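PDB 7DRQ: Uly1 from Catenovulum maritimum, which catalyses, as a polysaccharide lyase of family 24 from a marine bacterium, the cleavage of the algal polysaccharide ulvan. Local coordinates for residues A[10-15]-A[469-474]; A[14-19]-A[42-47]; A[413-418]-A[434-439]; A[458-463]-A[473-478]. One frame throughout, in Å; residues are numbered along the deposited sequence.

Contact 1. Residues A[10-15]-A[469-474]; sequences VTDQAL and KRTTYL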
loop_
_atom_site.group_PDB
_atom_site.type_symbol
_atom_site.label_atom_id
_atom_site.label_comp_id
_atom_site.label_asym_id
_atom_site.label_seq_id
_atom_site.Cartn_x
_atom_site.Cartn_y
_atom_site.Cartn_z
ATOM N N VAL A 10 16.809 -8.698 8.929
ATOM C CA VAL A 10 15.585 -8.720 9.711
ATOM C C VAL A 10 15.230 -10.135 10.126
ATOM O O VAL A 10 14.989 -10.402 11.307
ATOM C CB VAL A 10 14.446 -8.059 8.919
ATOM C CG1 VAL A 10 13.133 -8.114 9.725
ATOM C CG2 VAL A 10 14.824 -6.621 8.589
ATOM N N THR A 11 15.182 -11.058 9.166
ATOM C CA THR A 11 14.851 -12.439 9.485
ATOM C C THR A 11 15.334 -13.330 8.356
ATOM O O THR A 11 15.552 -12.878 7.230
ATOM C CB THR A 11 13.340 -12.622 9.709
ATOM O OG1 THR A 11 13.060 -13.974 10.091
ATOM C CG2 THR A 11 12.565 -12.311 8.435
ATOM N N ASP A 12 15.529 -14.604 8.692
ATOM C CA ASP A 12 15.741 -15.659 7.717
ATOM C C ASP A 12 14.497 -16.508 7.538
ATOM O O ASP A 12 14.554 -17.552 6.874
ATOM C CB ASP A 12 16.901 -16.560 8.143
ATOM C CG ASP A 12 18.243 -15.884 8.022
ATOM O OD1 ASP A 12 18.502 -15.245 6.978
ATOM O OD2 ASP A 12 19.040 -15.987 8.980
ATOM N N GLN A 13 13.370 -16.087 8.122
ATOM C CA GLN A 13 12.162 -16.902 8.139
ATOM C C GLN A 13 10.957 -16.165 7.567
ATOM O O GLN A 13 9.823 -16.459 7.946
ATOM C CB GLN A 13 11.851 -17.370 9.558
ATOM C CG GLN A 13 12.976 -18.104 10.243
ATOM C CD GLN A 13 12.461 -19.239 11.101
ATOM O OE1 GLN A 13 11.513 -19.065 11.866
ATOM N NE2 GLN A 13 13.076 -20.415 10.969
ATOM N N ALA A 14 11.174 -15.205 6.666
ATOM C CA ALA A 14 10.050 -14.498 6.055
ATOM C C ALA A 14 9.281 -15.419 5.117
ATOM O O ALA A 14 9.872 -16.158 4.322
ATOM C CB ALA A 14 10.543 -13.272 5.284
ATOM N N LEU A 15 7.958 -15.378 5.221
ATOM C CA LEU A 15 7.114 -16.265 4.425
ATOM C C LEU A 15 7.201 -15.929 2.938
ATOM O O LEU A 15 7.171 -14.762 2.541
ATOM C CB LEU A 15 5.666 -16.180 4.901
ATOM C CG LEU A 15 4.641 -16.980 4.076
ATOM C CD1 LEU A 15 4.942 -18.482 4.165
ATOM C CD2 LEU A 15 3.211 -16.689 4.543
ATOM N N LYS A 469 10.618 -20.051 3.271
ATOM C CA LYS A 469 11.248 -19.211 4.285
ATOM C C LYS A 469 12.438 -18.506 3.652
ATOM O O LYS A 469 13.381 -19.161 3.195
ATOM C CB LYS A 469 11.702 -20.031 5.496
ATOM C CG LYS A 469 10.552 -20.591 6.329
ATOM C CD LYS A 469 11.058 -21.601 7.361
ATOM C CE LYS A 469 11.464 -22.921 6.703
ATOM N NZ LYS A 469 10.293 -23.658 6.111
ATOM N N ARG A 470 12.405 -17.177 3.633
ATOM C CA ARG A 470 13.431 -16.402 2.947
ATOM C C ARG A 470 13.978 -15.332 3.875
ATOM O O ARG A 470 13.467 -15.100 4.977
ATOM C CB ARG A 470 12.880 -15.756 1.670
ATOM C CG ARG A 470 12.155 -16.720 0.749
ATOM C CD ARG A 470 13.108 -17.387 -0.205
ATOM N NE ARG A 470 12.500 -18.483 -0.959
ATOM C CZ ARG A 470 12.251 -18.448 -2.267
ATOM N NH1 ARG A 470 12.539 -17.364 -2.980
ATOM N NH2 ARG A 470 11.728 -19.508 -2.865
ATOM N N THR A 471 15.011 -14.643 3.400
ATOM C CA THR A 471 15.752 -13.685 4.211
ATOM C C THR A 471 15.439 -12.268 3.750
ATOM O O THR A 471 15.489 -11.977 2.551
ATOM C CB THR A 471 17.259 -13.951 4.125
ATOM O OG1 THR A 471 17.539 -15.240 4.691
ATOM C CG2 THR A 471 18.032 -12.892 4.904
ATOM N N THR A 472 15.127 -11.391 4.705
ATOM C CA THR A 472 14.886 -9.989 4.418
ATOM C C THR A 472 15.903 -9.126 5.147
ATOM O O THR A 472 16.438 -9.502 6.196
ATOM C CB THR A 472 13.468 -9.542 4.825
ATOM O OG1 THR A 472 13.283 -9.837 6.206
ATOM C CG2 THR A 472 12.429 -10.289 4.016
ATOM N N TYR A 473 16.143 -7.951 4.576
ATOM C CA TYR A 473 17.098 -6.990 5.085
ATOM C C TYR A 473 16.450 -5.619 5.130
ATOM O O TYR A 473 15.512 -5.330 4.385
ATOM C CB TYR A 473 18.343 -6.902 4.198
ATOM C CG TYR A 473 19.307 -8.026 4.450
ATOM C CD1 TYR A 473 19.163 -9.240 3.805
ATOM C CD2 TYR A 473 20.344 -7.877 5.359
ATOM C CE1 TYR A 473 20.042 -10.284 4.048
ATOM C CE2 TYR A 473 21.223 -8.911 5.608
ATOM C CZ TYR A 473 21.065 -10.107 4.953
ATOM O OH TYR A 473 21.948 -11.142 5.202
ATOM N N LEU A 474 16.996 -4.773 5.994
ATOM C CA LEU A 474 16.720 -3.347 5.991
ATOM C C LEU A 474 17.990 -2.599 5.620
ATOM O O LEU A 474 19.040 -2.809 6.242
ATOM C CB LEU A 474 16.240 -2.876 7.364
ATOM C CG LEU A 474 16.249 -1.353 7.578
ATOM C CD1 LEU A 474 15.249 -0.662 6.641
ATOM C CD2 LEU A 474 15.944 -0.996 9.048
#

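Contact 2. Residues A[14-19]-A[42-47]; sequences ALFFDG and YGNAIA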
loop_
_atom_site.group_PDB
_atom_site.type_symbol
_atom_site.label_atom_id
_atom_site.label_comp_id
_atom_site.label_asym_id
_atom_site.label_seq_id
_atom_site.Cartn_x
_atom_site.Cartn_y
_atom_site.Cartn_z
ATOM N N ALA A 14 11.174 -15.205 6.666
ATOM C CA ALA A 14 10.050 -14.498 6.055
ATOM C C ALA A 14 9.281 -15.419 5.117
ATOM O O ALA A 14 9.872 -16.158 4.322
ATOM C CB ALA A 14 10.543 -13.272 5.284
ATOM N N LEU A 15 7.958 -15.378 5.221
ATOM C CA LEU A 15 7.114 -16.265 4.425
ATOM C C LEU A 15 7.201 -15.929 2.938
ATOM O O LEU A 15 7.171 -14.762 2.541
ATOM C CB LEU A 15 5.666 -16.180 4.901
ATOM C CG LEU A 15 4.641 -16.980 4.076
ATOM C CD1 LEU A 15 4.942 -18.482 4.165
ATOM C CD2 LEU A 15 3.211 -16.689 4.543
ATOM N N PHE A 16 7.299 -16.970 2.114
ATOM C CA PHE A 16 7.316 -16.832 0.669
ATOM C C PHE A 16 6.479 -17.948 0.063
ATOM O O PHE A 16 6.496 -19.076 0.561
ATOM C CB PHE A 16 8.747 -16.889 0.136
ATOM C CG PHE A 16 8.864 -16.636 -1.334
ATOM C CD1 PHE A 16 8.941 -15.341 -1.821
ATOM C CD2 PHE A 16 8.940 -17.696 -2.227
ATOM C CE1 PHE A 16 9.064 -15.106 -3.187
ATOM C CE2 PHE A 16 9.059 -17.472 -3.585
ATOM C CZ PHE A 16 9.119 -16.175 -4.069
ATOM N N PHE A 17 5.751 -17.631 -1.000
ATOM C CA PHE A 17 4.885 -18.608 -1.656
ATOM C C PHE A 17 5.700 -19.298 -2.747
ATOM O O PHE A 17 5.810 -18.799 -3.870
ATOM C CB PHE A 17 3.637 -17.931 -2.203
ATOM C CG PHE A 17 2.915 -17.098 -1.183
ATOM C CD1 PHE A 17 2.802 -17.535 0.129
ATOM C CD2 PHE A 17 2.344 -15.881 -1.530
ATOM C CE1 PHE A 17 2.126 -16.765 1.075
ATOM C CE2 PHE A 17 1.664 -15.111 -0.587
ATOM C CZ PHE A 17 1.568 -15.555 0.714
ATOM N N ASP A 18 6.270 -20.449 -2.413
ATOM C CA ASP A 18 7.232 -21.129 -3.275
ATOM C C ASP A 18 6.582 -22.078 -4.277
ATOM O O ASP A 18 7.302 -22.805 -4.975
ATOM C CB ASP A 18 8.248 -21.889 -2.424
ATOM C CG ASP A 18 7.635 -23.050 -1.667
ATOM O OD1 ASP A 18 6.474 -22.948 -1.201
ATOM O OD2 ASP A 18 8.327 -24.077 -1.535
ATOM N N GLY A 19 5.256 -22.087 -4.361
ATOM C CA GLY A 19 4.548 -22.950 -5.294
ATOM C C GLY A 19 4.266 -22.285 -6.625
ATOM O O GLY A 19 5.092 -21.507 -7.113
ATOM N N TYR A 42 -2.093 -14.472 -6.486
ATOM C CA TYR A 42 -1.698 -13.242 -7.155
ATOM C C TYR A 42 -0.185 -13.170 -7.264
ATOM O O TYR A 42 0.393 -13.745 -8.193
ATOM C CB TYR A 42 -2.303 -12.049 -6.415
ATOM C CG TYR A 42 -3.813 -12.129 -6.435
ATOM C CD1 TYR A 42 -4.523 -11.783 -7.571
ATOM C CD2 TYR A 42 -4.519 -12.612 -5.335
ATOM C CE1 TYR A 42 -5.901 -11.882 -7.608
ATOM C CE2 TYR A 42 -5.901 -12.706 -5.356
ATOM C CZ TYR A 42 -6.586 -12.340 -6.497
ATOM O OH TYR A 42 -7.961 -12.433 -6.525
ATOM N N GLY A 43 0.479 -12.498 -6.309
ATOM C CA GLY A 43 1.926 -12.490 -6.277
ATOM C C GLY A 43 2.470 -13.592 -5.390
ATOM O O GLY A 43 1.753 -14.211 -4.616
ATOM N N ASN A 44 3.767 -13.863 -5.522
ATOM C CA ASN A 44 4.365 -14.910 -4.706
ATOM C C ASN A 44 5.106 -14.369 -3.488
ATOM O O ASN A 44 5.605 -15.162 -2.689
ATOM C CB ASN A 44 5.296 -15.796 -5.557
ATOM C CG ASN A 44 6.452 -15.038 -6.178
ATOM O OD1 ASN A 44 6.730 -13.891 -5.830
ATOM N ND2 ASN A 44 7.159 -15.697 -7.103
ATOM N N ALA A 45 5.144 -13.049 -3.297
ATOM C CA ALA A 45 5.972 -12.433 -2.255
ATOM C C ALA A 45 5.104 -11.510 -1.402
ATOM O O ALA A 45 4.771 -10.394 -1.820
ATOM C CB ALA A 45 7.150 -11.683 -2.873
ATOM N N ILE A 46 4.734 -11.985 -0.208
ATOM C CA ILE A 46 3.940 -11.194 0.730
ATOM C C ILE A 46 4.808 -10.429 1.727
ATOM O O ILE A 46 4.279 -9.629 2.513
ATOM C CB ILE A 46 2.939 -12.121 1.457
ATOM C CG1 ILE A 46 1.762 -11.327 2.036
ATOM C CG2 ILE A 46 3.654 -12.980 2.516
ATOM C CD1 ILE A 46 0.541 -12.184 2.362
ATOM N N ALA A 47 6.122 -10.632 1.700
ATOM C CA ALA A 47 7.062 -9.963 2.597
ATOM C C ALA A 47 8.386 -9.687 1.890
ATOM O O ALA A 47 9.028 -10.622 1.386
ATOM C CB ALA A 47 7.295 -10.811 3.850
HETATM O O HOH W 1 7.703 -12.983 0.564
#

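Contact 3. Residues A[413-418]-A[434-439]; sequences GLEQGR and VYYAPV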
loop_
_atom_site.group_PDB
_atom_site.type_symbol
_atom_site.label_atom_id
_atom_site.label_comp_id
_atom_site.label_asym_id
_atom_site.label_seq_id
_atom_site.Cartn_x
_atom_site.Cartn_y
_atom_site.Cartn_z
ATOM N N GLY A 413 14.938 1.534 -7.115
ATOM C CA GLY A 413 14.628 0.205 -7.574
ATOM C C GLY A 413 15.820 -0.710 -7.488
ATOM O O GLY A 413 16.832 -0.387 -6.867
ATOM N N LEU A 414 15.674 -1.864 -8.121
ATOM C CA LEU A 414 16.712 -2.883 -8.164
ATOM C C LEU A 414 17.133 -3.068 -9.608
ATOM O O LEU A 414 16.286 -3.251 -10.486
ATOM C CB LEU A 414 16.210 -4.203 -7.573
ATOM C CG LEU A 414 15.699 -4.068 -6.136
ATOM C CD1 LEU A 414 14.991 -5.337 -5.643
ATOM C CD2 LEU A 414 16.858 -3.712 -5.201
ATOM N N GLU A 415 18.435 -3.004 -9.854
ATOM C CA GLU A 415 18.989 -3.278 -11.171
ATOM C C GLU A 415 20.019 -4.382 -11.003
ATOM O O GLU A 415 20.977 -4.220 -10.241
ATOM C CB GLU A 415 19.619 -2.026 -11.780
ATOM C CG GLU A 415 20.078 -2.195 -13.217
ATOM C CD GLU A 415 20.396 -0.865 -13.862
ATOM O OE1 GLU A 415 19.452 -0.176 -14.309
ATOM O OE2 GLU A 415 21.588 -0.499 -13.898
ATOM N N GLN A 416 19.796 -5.506 -11.683
ATOM C CA GLN A 416 20.585 -6.718 -11.474
ATOM C C GLN A 416 20.615 -7.109 -10.013
ATOM O O GLN A 416 21.632 -7.600 -9.506
ATOM C CB GLN A 416 22.005 -6.548 -12.024
ATOM C CG GLN A 416 22.079 -6.362 -13.538
ATOM C CD GLN A 416 23.474 -5.993 -14.023
ATOM O OE1 GLN A 416 23.800 -6.179 -15.193
ATOM N NE2 GLN A 416 24.300 -5.460 -13.121
ATOM N N GLY A 417 19.518 -6.858 -9.291
ATOM C CA GLY A 417 19.406 -7.184 -7.889
ATOM C C GLY A 417 19.947 -6.146 -6.934
ATOM O O GLY A 417 19.779 -6.303 -5.718
ATOM N N ARG A 418 20.585 -5.083 -7.430
ATOM C CA ARG A 418 21.259 -4.121 -6.585
ATOM C C ARG A 418 20.489 -2.808 -6.550
ATOM O O ARG A 418 20.011 -2.340 -7.591
ATOM C CB ARG A 418 22.685 -3.873 -7.089
ATOM C CG ARG A 418 23.416 -5.193 -7.378
ATOM C CD ARG A 418 24.906 -5.057 -7.219
ATOM N NE ARG A 418 25.489 -4.081 -8.137
ATOM C CZ ARG A 418 25.876 -4.347 -9.380
ATOM N NH1 ARG A 418 25.725 -5.564 -9.888
ATOM N NH2 ARG A 418 26.414 -3.389 -10.120
ATOM N N VAL A 434 22.239 8.542 -9.165
ATOM C CA VAL A 434 23.018 9.121 -8.080
ATOM C C VAL A 434 23.399 8.099 -7.022
ATOM O O VAL A 434 24.116 8.441 -6.074
ATOM C CB VAL A 434 22.270 10.310 -7.440
ATOM C CG1 VAL A 434 22.265 11.510 -8.390
ATOM C CG2 VAL A 434 20.840 9.918 -7.142
ATOM N N TYR A 435 22.936 6.858 -7.149
ATOM C CA TYR A 435 23.358 5.781 -6.263
ATOM C C TYR A 435 23.200 4.459 -6.992
ATOM O O TYR A 435 22.189 4.226 -7.657
ATOM C CB TYR A 435 22.544 5.759 -4.965
ATOM C CG TYR A 435 22.924 4.622 -4.045
ATOM C CD1 TYR A 435 23.982 4.757 -3.154
ATOM C CD2 TYR A 435 22.234 3.415 -4.073
ATOM C CE1 TYR A 435 24.338 3.727 -2.307
ATOM C CE2 TYR A 435 22.587 2.367 -3.230
ATOM C CZ TYR A 435 23.645 2.538 -2.346
ATOM O OH TYR A 435 24.020 1.517 -1.502
ATOM N N TYR A 436 24.208 3.597 -6.870
ATOM C CA TYR A 436 24.087 2.228 -7.355
ATOM C C TYR A 436 25.021 1.373 -6.521
ATOM O O TYR A 436 26.233 1.622 -6.506
ATOM C CB TYR A 436 24.425 2.123 -8.846
ATOM C CG TYR A 436 24.094 0.776 -9.468
ATOM C CD1 TYR A 436 23.016 0.018 -9.015
ATOM C CD2 TYR A 436 24.858 0.265 -10.514
ATOM C CE1 TYR A 436 22.713 -1.214 -9.583
ATOM C CE2 TYR A 436 24.562 -0.964 -11.090
ATOM C CZ TYR A 436 23.490 -1.701 -10.621
ATOM O OH TYR A 436 23.212 -2.923 -11.200
ATOM N N ALA A 437 24.455 0.401 -5.805
ATOM C CA ALA A 437 25.262 -0.464 -4.961
ATOM C C ALA A 437 26.305 -1.174 -5.823
ATOM O O ALA A 437 26.037 -1.508 -6.979
ATOM C CB ALA A 437 24.388 -1.491 -4.244
ATOM N N PRO A 438 27.494 -1.419 -5.281
ATOM C CA PRO A 438 28.608 -1.900 -6.101
ATOM C C PRO A 438 28.553 -3.389 -6.385
ATOM O O PRO A 438 27.904 -4.174 -5.692
ATOM C CB PRO A 438 29.832 -1.569 -5.239
ATOM C CG PRO A 438 29.320 -1.703 -3.839
ATOM C CD PRO A 438 27.902 -1.150 -3.889
ATOM N N VAL A 439 29.309 -3.784 -7.390
ATOM C CA VAL A 439 29.455 -5.170 -7.747
ATOM C C VAL A 439 29.980 -5.870 -6.492
ATOM O O VAL A 439 30.746 -5.308 -5.777
ATOM C CB VAL A 439 30.478 -5.287 -8.883
ATOM C CG1 VAL A 439 30.970 -6.688 -9.039
ATOM C CG2 VAL A 439 29.940 -4.694 -10.166
HETATM O O HOH W 2 23.485 -2.653 -14.146
#

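Contact 4. Residues A[458-463]-A[473-478]; sequences YYLLEK and YLQIIN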
loop_
_atom_site.group_PDB
_atom_site.type_symbol
_atom_site.label_atom_id
_atom_site.label_comp_id
_atom_site.label_asym_id
_atom_site.label_seq_id
_atom_site.Cartn_x
_atom_site.Cartn_y
_atom_site.Cartn_z
ATOM N N TYR A 458 15.018 0.983 2.971
ATOM C CA TYR A 458 14.724 0.014 1.917
ATOM C C TYR A 458 14.574 -1.349 2.571
ATOM O O TYR A 458 15.540 -1.890 3.113
ATOM C CB TYR A 458 15.837 0.005 0.865
ATOM C CG TYR A 458 15.388 -0.326 -0.537
ATOM C CD1 TYR A 458 14.081 -0.711 -0.808
ATOM C CD2 TYR A 458 16.295 -0.262 -1.601
ATOM C CE1 TYR A 458 13.683 -0.999 -2.103
ATOM C CE2 TYR A 458 15.910 -0.552 -2.886
ATOM C CZ TYR A 458 14.614 -0.927 -3.140
ATOM O OH TYR A 458 14.260 -1.206 -4.440
ATOM N N TYR A 459 13.375 -1.896 2.492
ATOM C CA TYR A 459 13.007 -3.152 3.144
ATOM C C TYR A 459 13.002 -4.201 2.040
ATOM O O TYR A 459 12.176 -4.137 1.124
ATOM C CB TYR A 459 11.648 -2.968 3.823
ATOM C CG TYR A 459 11.121 -4.088 4.695
ATOM C CD1 TYR A 459 11.895 -5.189 5.037
ATOM C CD2 TYR A 459 9.815 -4.029 5.175
ATOM C CE1 TYR A 459 11.378 -6.211 5.846
ATOM C CE2 TYR A 459 9.296 -5.026 5.971
ATOM C CZ TYR A 459 10.067 -6.119 6.301
ATOM O OH TYR A 459 9.495 -7.092 7.098
ATOM N N LEU A 460 13.926 -5.149 2.111
ATOM C CA LEU A 460 14.340 -5.904 0.935
ATOM C C LEU A 460 14.255 -7.411 1.149
ATOM O O LEU A 460 14.603 -7.905 2.219
ATOM C CB LEU A 460 15.785 -5.538 0.575
ATOM C CG LEU A 460 15.996 -4.111 0.080
ATOM C CD1 LEU A 460 17.424 -3.650 0.360
ATOM C CD2 LEU A 460 15.678 -4.006 -1.418
ATOM N N LEU A 461 13.819 -8.130 0.115
ATOM C CA LEU A 461 13.856 -9.592 0.075
ATOM C C LEU A 461 15.113 -10.037 -0.673
ATOM O O LEU A 461 15.318 -9.652 -1.830
ATOM C CB LEU A 461 12.612 -10.146 -0.618
ATOM C CG LEU A 461 12.565 -11.652 -0.912
ATOM C CD1 LEU A 461 12.466 -12.440 0.361
ATOM C CD2 LEU A 461 11.367 -11.970 -1.811
ATOM N N GLU A 462 15.947 -10.846 -0.024
ATOM C CA GLU A 462 17.182 -11.283 -0.673
ATOM C C GLU A 462 16.881 -12.309 -1.756
ATOM O O GLU A 462 16.048 -13.200 -1.578
ATOM C CB GLU A 462 18.161 -11.867 0.350
ATOM C CG GLU A 462 19.512 -12.315 -0.265
ATOM C CD GLU A 462 20.578 -12.586 0.804
ATOM O OE1 GLU A 462 20.256 -13.236 1.823
ATOM O OE2 GLU A 462 21.738 -12.134 0.634
ATOM N N LYS A 463 17.572 -12.172 -2.886
ATOM C CA LYS A 463 17.384 -13.051 -4.024
ATOM C C LYS A 463 18.047 -14.402 -3.784
ATOM O O LYS A 463 18.975 -14.541 -2.984
ATOM C CB LYS A 463 17.965 -12.426 -5.287
ATOM C CG LYS A 463 17.164 -12.750 -6.531
ATOM C CD LYS A 463 17.476 -11.774 -7.645
ATOM C CE LYS A 463 18.593 -12.308 -8.516
ATOM N NZ LYS A 463 18.089 -13.284 -9.520
ATOM N N TYR A 473 16.143 -7.951 4.576
ATOM C CA TYR A 473 17.098 -6.990 5.085
ATOM C C TYR A 473 16.450 -5.619 5.130
ATOM O O TYR A 473 15.512 -5.330 4.385
ATOM C CB TYR A 473 18.343 -6.902 4.198
ATOM C CG TYR A 473 19.307 -8.026 4.450
ATOM C CD1 TYR A 473 19.163 -9.240 3.805
ATOM C CD2 TYR A 473 20.344 -7.877 5.359
ATOM C CE1 TYR A 473 20.042 -10.284 4.048
ATOM C CE2 TYR A 473 21.223 -8.911 5.608
ATOM C CZ TYR A 473 21.065 -10.107 4.953
ATOM O OH TYR A 473 21.948 -11.142 5.202
ATOM N N LEU A 474 16.996 -4.773 5.994
ATOM C CA LEU A 474 16.720 -3.347 5.991
ATOM C C LEU A 474 17.990 -2.599 5.620
ATOM O O LEU A 474 19.040 -2.809 6.242
ATOM C CB LEU A 474 16.240 -2.876 7.364
ATOM C CG LEU A 474 16.249 -1.353 7.578
ATOM C CD1 LEU A 474 15.249 -0.662 6.641
ATOM C CD2 LEU A 474 15.944 -0.996 9.048
ATOM N N GLN A 475 17.899 -1.719 4.626
ATOM C CA GLN A 475 18.989 -0.800 4.321
ATOM C C GLN A 475 18.570 0.626 4.648
ATOM O O GLN A 475 17.424 1.021 4.404
ATOM C CB GLN A 475 19.424 -0.893 2.857
ATOM C CG GLN A 475 20.155 -2.192 2.522
ATOM C CD GLN A 475 20.793 -2.166 1.150
ATOM O OE1 GLN A 475 20.608 -1.220 0.379
ATOM N NE2 GLN A 475 21.546 -3.217 0.832
ATOM N N ILE A 476 19.492 1.387 5.229
ATOM C CA ILE A 476 19.261 2.795 5.544
ATOM C C ILE A 476 20.254 3.593 4.712
ATOM O O ILE A 476 21.475 3.471 4.889
ATOM C CB ILE A 476 19.391 3.091 7.042
ATOM C CG1 ILE A 476 18.448 2.180 7.837
ATOM C CG2 ILE A 476 19.042 4.550 7.335
ATOM C CD1 ILE A 476 18.624 2.289 9.351
ATOM N N ILE A 477 19.729 4.380 3.780
ATOM C CA ILE A 477 20.524 5.071 2.779
ATOM C C ILE A 477 20.269 6.561 2.946
ATOM O O ILE A 477 19.117 7.011 2.909
ATOM C CB ILE A 477 20.188 4.594 1.357
ATOM C CG1 ILE A 477 20.616 3.128 1.151
ATOM C CG2 ILE A 477 20.859 5.482 0.328
ATOM C CD1 ILE A 477 19.962 2.461 -0.083
ATOM N N ASN A 478 21.339 7.318 3.166
ATOM C CA ASN A 478 21.237 8.757 3.353
ATOM C C ASN A 478 21.081 9.432 1.998
ATOM O O ASN A 478 21.947 9.295 1.127
ATOM C CB ASN A 478 22.482 9.276 4.077
ATOM C CG ASN A 478 22.283 10.652 4.653
ATOM O OD1 ASN A 478 21.732 11.534 3.999
ATOM N ND2 ASN A 478 22.727 10.849 5.891
HETATM O O HOH W 3 21.635 -13.502 4.141
#

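Contact 1. Residues A[10-15]-A[469-474]
Ala14 O is met by two groups of the facing strand. Arg470 N lies in the carbonyl plane and hydrogen-bonds to a lone pair of Ala14 O at 2.8 Å, and Lys469 CA adds a weaker CA-H...O contact to it at 3.3 Å. The return bond from Ala14 N to Arg470 O, 2.8 Å, completes a hydrogen-bonded antiparallel pair. Gln13 faces the same Arg470, which makes a classic beta bulge; Gln13 N is badly angled for Arg470 O and donates instead to Thr11 OG1 at 2.9 Å, closing an ST turn. That oxygen is placed for the job by the Thr11 torsion, which sets OG1 opposite the backbone N (chi1 -177°). A second classic bulge puts Val10 and Thr11 against Thr472: Val10 N reaches Thr472 O at 2.9 Å, tilted 32° from the carbonyl plane, while Thr472 N returns a bond to Thr11 O at 3.0 Å. Beside them, Thr472 OG1 touches both Val10 CB and Thr11 CG2 at 3.4 Å. On this face the methyls Ala14 CB and Thr472 CG2 meet at 3.8 Å. At the corner, Asp12 and Thr471 lie alongside each other and OD1 accepts from OG1, although the modelled length is too short to trust; Asp12 OD2 also has a salt bridge to Lys9. Arg470 turns its NE to Gly467 O and its guanidinium onto Phe16. Strand 3-15 thereby pairs with the last strand, 469-478, as in the Velcro closure of beta-propellers. Because most of the bonding is backbone to backbone, the seam probably depends more on register, reset by the bulges, than on particular side chains.

Contact 2. Residues A[14-19]-A[42-47]
The chain leaving the N-terminal strand of the propeller, residues 14-17, runs nearly antiparallel (169°) to the loop 43-47 that precedes strand 53-56, with one direct hydrogen bond between the two. It runs from Phe17 N to Asn44 O at 3.0 Å and is fairly straight. Asn44 O serves a second neighbour as well, since it sits over one face of the Phe16 ring, offset toward the rim and 3.5 Å from Phe16 CD1. The Asn44 side chain follows the Phe16 side chain in the same direction and brings Asn44 CG to 3.6 Å from Phe16 CZ, with amide and ring planes 48° apart. Its first torsion, with CG between the backbone N and carbonyl carbon (chi1 61°), holds the amide against the ring.

Phe17 is met differently. Gly43 O approaches its edge in the ring plane, 3.6 Å from Phe17 CD2, and Ile46 CB packs on Phe17 CZ at 3.8 Å; Tyr38 meets the same ring from outside the two segments. Phe17 and Ile46 are buried, as are Leu15 and Ala47, whose backbones a single water links where they draw apart: water 1 donates to Leu15 O at 2.7 Å and accepts from Ala47 N at 3.1 Å.

Contact 3. Residues A[413-418]-A[434-439]
Tyr436 and Arg418 make the close-packed half of this contact. The guanidinium stacks flat on the phenol ring, centres 4.5 Å apart and planes inclined by 28°. It is held there by Arg418 NE, which donates to Ala437 O at 2.9 Å, nearly straight (170°) and with the acceptor in the guanidinium plane. A bend at chi3 (-61°) turns the arginine head back over the ring. The phenol hydroxyl is also fixed: Tyr436 OH donates to Glu415 O at 2.8 Å from above the carbonyl plane, while Arg418 N reaches Glu415 O from the opposite face at 3.0 Å.

The outer side is looser and wetter. Water 2 donates to Tyr436 OH at 3.0 Å and to Glu415 OE2 at 2.9 Å, an oxygen that also forms a salt bridge with Arg433. Exposed Val439 lies over the other guanidinium face, its CG2 3.8 Å from Arg418 NH2. A leucine in place of Tyr436 would probably leave Glu415 O without its second donor and the guanidinium without its flat partner. The two backbone bonds between Glu415 and Arg418 enclose Gln416 and Gly417 in a type I' turn, characteristic of tight two-residue beta hairpins, here joining strands 408-415 and 418-425.

Contact 4. Residues A[458-463]-A[473-478]
Tyr458 and Gln475 exchange backbone bonds: Tyr458 N to Gln475 O and Gln475 N to Tyr458 O are both 2.8 Å and almost straight, at 171° and 172°. Leu460 and Tyr473 repeat the pattern, Leu460 N meeting Tyr473 O at 2.8 Å. On the same face of the sheet, Leu460 CD1 rests on the Gln475 chain, 3.8 Å from Gln475 CD, while Leu460 CD2 sits over the centre of the Tyr458 ring. The segments belong to the antiparallel hairpin of strands 455-462 and 469-478, in the propeller sheet that strand 3-15 completes.

Toward the hairpin turn, Glu462 runs alongside Tyr473, carboxylate and ring planes 77° apart, with Glu462 OE1 3.7 Å from Tyr473 CE1. Water 3 joins the polar ends, donating to Glu462 OE1 at 2.7 Å and lying 2.6 Å from Tyr473 OH. One shell farther out, Gln442 NE2 holds Glu462 OE2, and Tyr459 OH bonds to Thr63 O in a neighbouring sheet. Replacing Gln475 by an alanine would probably leave Glu7 OE1 without the amide donor NE2 and open a gap beside Leu460 CD1. Gln475 CG stands opposite the carbonyl carbon, and the extended chain beyond carries the amide to Glu7 on strand 3-15.

In the fold
Contacts 1 and 4 lie on successive seams of one antiparallel sheet, ordered 3-15, 469-478, 455-462, 444-452; they share Tyr473 and Leu474, and their centres are 11 Å apart. Contact 2 continues from contact 1 through Ala14 and Leu15, centres 12 Å apart, as the chain leaves this sheet. Contact 3 belongs to the preceding sheet, with strands 408-415 and 432-436; its centre is 12 Å from that of contact 4, where Leu414 packs on Tyr458 and Leu460. Along the sequence, contact 2 starts from the same strand as contact 1, contact 3 lies wholly between the two ends it joins, and contact 4 ends on the same last strand. The shared sheet brings both chain ends together, consistent with closure of a propeller ring.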